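Local coordinates for protein acetyl xylan esterase (Metagenome, PDB 6XYC) that probably removes acetyl and feruloyl groups from xylan as a bifunctional carbohydrate esterase of the alpha/beta-hydrolase fold, at residues T188-L193 with K197-E202; V206-I209 with N213-D216. All blocks are in the same frame, centred on the assembly; numbering follows the deposited sequence.

Overall arrangement
Both contacts lie on the same side of the chain's centre, in the run between strands 164-168 and 222-227 of the alpha/beta-hydrolase sheet. Contact 1 packs helix 189-193 against the loop that follows it. Contact 2 packs the end of helix 203-208 against its own following loop. Contact 1 is the more buried, small and apolar, and its helix reaches the bound inhibitor through Pro189 and Glu190. Contact 2 is partly exposed and mixes an aromatic ring, a lysine chain and a backbone carbonyl. The two meet where Pro199 packs on Val206 and where Glu190 and Leu193 pack on Ile209.

Contact 1. Residues T188-L193 with K197-E202; sequences TPEAVL and KDPREE. With AES (4-(2-aminoethyl)benzenesulfonyl fluoride), chain B.
Pro199 packs the CG and CD edge of its ring on Ala191 and the stem of Glu190. Its CD sits 3.8 Å from Ala191 CB. Its CG reaches Glu190 CG at 4.0 Å, and the two side chains cross at about a right angle. Ala191 CB also packs close to the carbonyl oxygen of Lys197, with 3.2 Å between CB and O. No hydrogen bond joins the two segments, so the contact rests on packing.

Glu190 faces two ways. Its CG lies between the backbone N and the carbonyl carbon (chi1 55°), and the chain bends at chi2. The methylene therefore meets Pro199 while the carboxylate serves the ligand. Glu190 OE2 accepts a hydrogen bond of 2.6 Å from N8, the amine of the bound 4-(2-aminoethyl)benzenesulfonyl fluoride. OE1 is held by Asn184, which helps to fix the rotation of the carboxylate. Beside it, Pro189 CG packs 3.3 Å from C7 of the same ligand's ethyl chain. Thr188 stands at the N-cap position of the helix, and its hydroxyl bonds to Asp185 O.

The loop has its own brace. Arg200 grips the Asp198 carboxylate side-on in a salt bridge. NE meets the syn lone pair of OD1 almost straight, at 176°, while Arg200 NH2 bonds to Asp198 OD2 at 2.9 Å. The backbone N of Arg200 comes to OD1 from above the carboxylate plane, closing an Asx turn. This turn leads into the 3-10 segment 199-201, which starts with Pro199.

Together these form a short helix and its return loop beside the ligand pocket of an alpha/beta-hydrolase, which Pro189 and Glu190 help to line.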
loop_
_atom_site.group_PDB
_atom_site.type_symbol
_atom_site.label_atom_id
_atom_site.label_comp_id
_atom_site.label_asym_id
_atom_site.label_seq_id
_atom_site.Cartn_x
_atom_site.Cartn_y
_atom_site.Cartn_z
ATOM N N THR A 188 -21.240 0.410 2.273
ATOM C CA THR A 188 -20.019 0.992 1.746
ATOM C C THR A 188 -18.916 -0.045 1.618
ATOM O O THR A 188 -19.022 -1.166 2.127
ATOM C CB THR A 188 -19.564 2.137 2.651
ATOM O OG1 THR A 188 -19.343 1.653 3.978
ATOM C CG2 THR A 188 -20.613 3.241 2.685
ATOM N N PRO A 189 -17.822 0.302 0.930
ATOM C CA PRO A 189 -16.746 -0.687 0.729
ATOM C C PRO A 189 -16.099 -1.180 2.014
ATOM O O PRO A 189 -15.744 -2.364 2.099
ATOM C CB PRO A 189 -15.748 0.068 -0.163
ATOM C CG PRO A 189 -16.627 1.043 -0.952
ATOM C CD PRO A 189 -17.658 1.493 0.071
ATOM N N GLU A 190 -15.915 -0.314 3.015
ATOM C CA GLU A 190 -15.323 -0.780 4.264
ATOM C C GLU A 190 -16.248 -1.743 4.993
ATOM O O GLU A 190 -15.771 -2.624 5.718
ATOM C CB GLU A 190 -14.966 0.395 5.175
ATOM C CG GLU A 190 -16.113 1.326 5.476
ATOM C CD GLU A 190 -16.059 2.577 4.633
ATOM O OE1 GLU A 190 -16.017 3.692 5.195
ATOM O OE2 GLU A 190 -16.055 2.451 3.391
ATOM N N ALA A 191 -17.566 -1.590 4.820
ATOM C CA ALA A 191 -18.506 -2.551 5.391
ATOM C C ALA A 191 -18.277 -3.938 4.805
ATOM O O ALA A 191 -18.274 -4.938 5.531
ATOM C CB ALA A 191 -19.948 -2.097 5.148
ATOM N N VAL A 192 -18.065 -4.013 3.490
ATOM C CA VAL A 192 -17.769 -5.294 2.851
ATOM C C VAL A 192 -16.462 -5.862 3.385
ATOM O O VAL A 192 -16.346 -7.068 3.638
ATOM C CB VAL A 192 -17.724 -5.114 1.320
ATOM C CG1 VAL A 192 -17.363 -6.421 0.639
ATOM C CG2 VAL A 192 -19.053 -4.577 0.806
ATOM N N LEU A 193 -15.462 -4.997 3.572
ATOM C CA LEU A 193 -14.164 -5.445 4.053
ATOM C C LEU A 193 -14.267 -6.129 5.408
ATOM O O LEU A 193 -13.505 -7.061 5.688
ATOM C CB LEU A 193 -13.206 -4.251 4.142
ATOM C CG LEU A 193 -11.759 -4.456 4.561
ATOM C CD1 LEU A 193 -11.036 -5.332 3.547
ATOM C CD2 LEU A 193 -11.054 -3.112 4.706
ATOM N N LYS A 197 -20.761 -5.914 7.838
ATOM C CA LYS A 197 -21.297 -5.345 9.064
ATOM C C LYS A 197 -21.410 -3.828 8.910
ATOM O O LYS A 197 -20.766 -3.227 8.052
ATOM C CB LYS A 197 -20.398 -5.694 10.252
ATOM C CG LYS A 197 -20.173 -7.198 10.468
ATOM C CD LYS A 197 -19.116 -7.446 11.546
ATOM C CE LYS A 197 -18.770 -8.915 11.689
ATOM N NZ LYS A 197 -17.711 -9.356 10.763
ATOM N N ASP A 198 -22.238 -3.213 9.756
ATOM C CA ASP A 198 -22.391 -1.762 9.775
ATOM C C ASP A 198 -21.214 -1.153 10.525
ATOM O O ASP A 198 -21.108 -1.328 11.746
ATOM C CB ASP A 198 -23.714 -1.370 10.431
ATOM C CG ASP A 198 -23.985 0.127 10.374
ATOM O OD1 ASP A 198 -23.085 0.895 9.973
ATOM O OD2 ASP A 198 -25.109 0.540 10.735
ATOM N N PRO A 199 -20.307 -0.438 9.850
ATOM C CA PRO A 199 -19.178 0.161 10.585
ATOM C C PRO A 199 -19.615 0.997 11.780
ATOM O O PRO A 199 -18.878 1.091 12.769
ATOM C CB PRO A 199 -18.476 1.015 9.516
ATOM C CG PRO A 199 -18.816 0.330 8.209
ATOM C CD PRO A 199 -20.252 -0.137 8.406
ATOM N N ARG A 200 -20.806 1.602 11.719
ATOM C CA ARG A 200 -21.294 2.412 12.828
ATOM C C ARG A 200 -21.576 1.571 14.064
ATOM O O ARG A 200 -21.681 2.125 15.164
ATOM C CB ARG A 200 -22.553 3.171 12.423
ATOM C CG ARG A 200 -22.337 4.194 11.330
ATOM C CD ARG A 200 -23.672 4.711 10.818
ATOM N NE ARG A 200 -24.509 3.633 10.298
ATOM C CZ ARG A 200 -25.790 3.772 9.963
ATOM N NH1 ARG A 200 -26.389 4.949 10.088
ATOM N NH2 ARG A 200 -26.468 2.734 9.498
ATOM N N GLU A 201 -21.690 0.253 13.915
ATOM C CA GLU A 201 -21.938 -0.633 15.044
ATOM C C GLU A 201 -20.723 -1.460 15.427
ATOM O O GLU A 201 -20.835 -2.320 16.308
ATOM C CB GLU A 201 -23.099 -1.586 14.732
ATOM C CG GLU A 201 -24.423 -0.903 14.456
ATOM C CD GLU A 201 -25.425 -1.822 13.784
ATOM O OE1 GLU A 201 -25.190 -3.049 13.770
ATOM O OE2 GLU A 201 -26.444 -1.316 13.270
ATOM N N GLU A 202 -19.569 -1.236 14.794
ATOM C CA GLU A 202 -18.419 -2.133 14.914
ATOM C C GLU A 202 -17.155 -1.330 15.183
ATOM O O GLU A 202 -16.229 -1.297 14.361
ATOM C CB GLU A 202 -18.273 -2.981 13.650
ATOM C CG GLU A 202 -19.542 -3.718 13.244
ATOM C CD GLU A 202 -19.839 -4.898 14.143
ATOM O OE1 GLU A 202 -18.954 -5.287 14.926
ATOM O OE2 GLU A 202 -20.957 -5.442 14.063
HETATM C C3 AES B . -13.862 4.340 -1.945
HETATM C C2 AES B . -12.731 4.367 -2.705
HETATM C C1 AES B . -11.578 3.842 -2.208
HETATM S S AES B . -10.192 3.872 -3.250
HETATM O O1S AES B . -9.708 2.488 -3.493
HETATM O O2S AES B . -10.620 4.242 -4.596
HETATM C C6 AES B . -11.514 3.292 -0.968
HETATM C C5 AES B . -12.657 3.264 -0.195
HETATM C C4 AES B . -13.830 3.784 -0.690
HETATM C C7 AES B . -15.133 3.776 0.179
HETATM C C8 AES B . -14.879 4.485 1.533
HETATM N N8 AES B . -16.154 4.754 2.110
#

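Contact 2. Residues V206-I209 with N213-D216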
loop_
_atom_site.group_PDB
_atom_site.type_symbol
_atom_site.label_atom_id
_atom_site.label_comp_id
_atom_site.label_asym_id
_atom_site.label_seq_id
_atom_site.Cartn_x
_atom_site.Cartn_y
_atom_site.Cartn_z
ATOM N N VAL A 206 -13.655 -1.306 12.958
ATOM C CA VAL A 206 -13.233 -0.048 12.351
ATOM C C VAL A 206 -11.836 0.328 12.824
ATOM O O VAL A 206 -11.017 0.831 12.047
ATOM C CB VAL A 206 -14.248 1.068 12.653
ATOM C CG1 VAL A 206 -13.686 2.427 12.229
ATOM C CG2 VAL A 206 -15.565 0.798 11.949
ATOM N N LYS A 207 -11.538 0.088 14.103
ATOM C CA LYS A 207 -10.203 0.401 14.602
ATOM C C LYS A 207 -9.151 -0.461 13.916
ATOM O O LYS A 207 -8.068 0.027 13.569
ATOM C CB LYS A 207 -10.126 0.209 16.118
ATOM C CG LYS A 207 -8.788 0.657 16.704
ATOM C CD LYS A 207 -8.656 0.368 18.191
ATOM C CE LYS A 207 -7.405 1.047 18.750
ATOM N NZ LYS A 207 -7.045 0.585 20.113
ATOM N N LEU A 208 -9.455 -1.743 13.705
ATOM C CA LEU A 208 -8.467 -2.693 13.210
ATOM C C LEU A 208 -8.287 -2.655 11.697
ATOM O O LEU A 208 -7.366 -3.301 11.191
ATOM C CB LEU A 208 -8.838 -4.112 13.637
ATOM C CG LEU A 208 -8.795 -4.381 15.143
ATOM C CD1 LEU A 208 -9.190 -5.797 15.461
ATOM C CD2 LEU A 208 -7.392 -4.063 15.690
ATOM N N ILE A 209 -9.141 -1.940 10.960
ATOM C CA ILE A 209 -8.889 -1.689 9.544
ATOM C C ILE A 209 -8.306 -0.305 9.301
ATOM O O ILE A 209 -8.059 0.061 8.145
ATOM C CB ILE A 209 -10.160 -1.869 8.688
ATOM C CG1 ILE A 209 -11.243 -0.862 9.081
ATOM C CG2 ILE A 209 -10.671 -3.303 8.795
ATOM C CD1 ILE A 209 -12.394 -0.794 8.112
ATOM N N ASN A 213 -4.579 4.252 13.639
ATOM C CA ASN A 213 -4.618 3.935 15.057
ATOM C C ASN A 213 -3.316 3.357 15.603
ATOM O O ASN A 213 -3.174 3.258 16.825
ATOM C CB ASN A 213 -5.736 2.930 15.347
ATOM C CG ASN A 213 -7.114 3.527 15.202
ATOM O OD1 ASN A 213 -7.955 2.994 14.481
ATOM N ND2 ASN A 213 -7.359 4.640 15.889
ATOM N N PHE A 214 -2.369 2.978 14.747
ATOM C CA PHE A 214 -1.206 2.213 15.177
ATOM C C PHE A 214 0.109 2.903 14.850
ATOM O O PHE A 214 1.169 2.274 14.934
ATOM C CB PHE A 214 -1.305 0.828 14.552
ATOM C CG PHE A 214 -2.663 0.201 14.728
ATOM C CD1 PHE A 214 -3.040 -0.312 15.959
ATOM C CD2 PHE A 214 -3.573 0.156 13.681
ATOM C CE1 PHE A 214 -4.284 -0.880 16.135
ATOM C CE2 PHE A 214 -4.822 -0.412 13.850
ATOM C CZ PHE A 214 -5.178 -0.930 15.081
ATOM N N VAL A 215 0.069 4.198 14.545
ATOM C CA VAL A 215 1.276 4.953 14.235
ATOM C C VAL A 215 2.139 5.065 15.484
ATOM O O VAL A 215 1.646 5.378 16.577
ATOM C CB VAL A 215 0.902 6.337 13.689
ATOM C CG1 VAL A 215 2.146 7.104 13.292
ATOM C CG2 VAL A 215 -0.047 6.191 12.510
ATOM N N ASP A 216 3.438 4.817 15.326
ATOM C CA ASP A 216 4.390 4.870 16.426
ATOM C C ASP A 216 5.620 5.642 15.972
ATOM O O ASP A 216 5.931 5.695 14.778
ATOM C CB ASP A 216 4.793 3.464 16.887
ATOM C CG ASP A 216 5.777 3.487 18.041
ATOM O OD1 ASP A 216 6.948 3.862 17.818
ATOM O OD2 ASP A 216 5.385 3.131 19.171
#
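Phe214 sets its ring against the C-terminal end of helix 203-208, meeting Leu208 and the backbone of Lys207. This is the C-terminal end of a helix and its return loop in the alpha/beta-hydrolase fold: the chain leaves the helix, folds back on its last residues, and goes on toward strand 222-227 of the main sheet. Phe214 CG is anti to its own carbonyl carbon (chi1 -48°), which brings the far end of the ring back to the helix. There Phe214 CZ lies 3.9 Å from Leu208 CD2, and the two side chains approach each other at a slant. Leu208 starts out away from the loop, but its CD2 branch comes nearer and makes this apolar contact.

Leu208 also packs on Leu139 and Ser141 of strand 138-141 and on Leu144 and Val146 of strand 144-147. Phe214 touches Leu139 too. The small two-stranded hairpin thus packs against both partners of this apolar pair.

On the more exposed side, Asn213 starts out toward the helix, and its CB meets the stem of Lys207. Asn213 CB lies 4.0 Å from Lys207 CG. The lysine has CG anti to the backbone N (chi1 -174°) and stays extended from there, which lets the CG methylene do the touching while the amine runs on past the contact. Asn213 also packs on its own neighbour: its CB stands 3.7 Å above the plane of the Phe214 ring, over the centre of that face. Asn213 and Phe214 thus pack on each other as well as on the helix.

The Lys207 carbonyl is close to the ring as well, where its O lies obliquely to Phe214, 3.3 Å from CE2 and 3.4 Å from CZ.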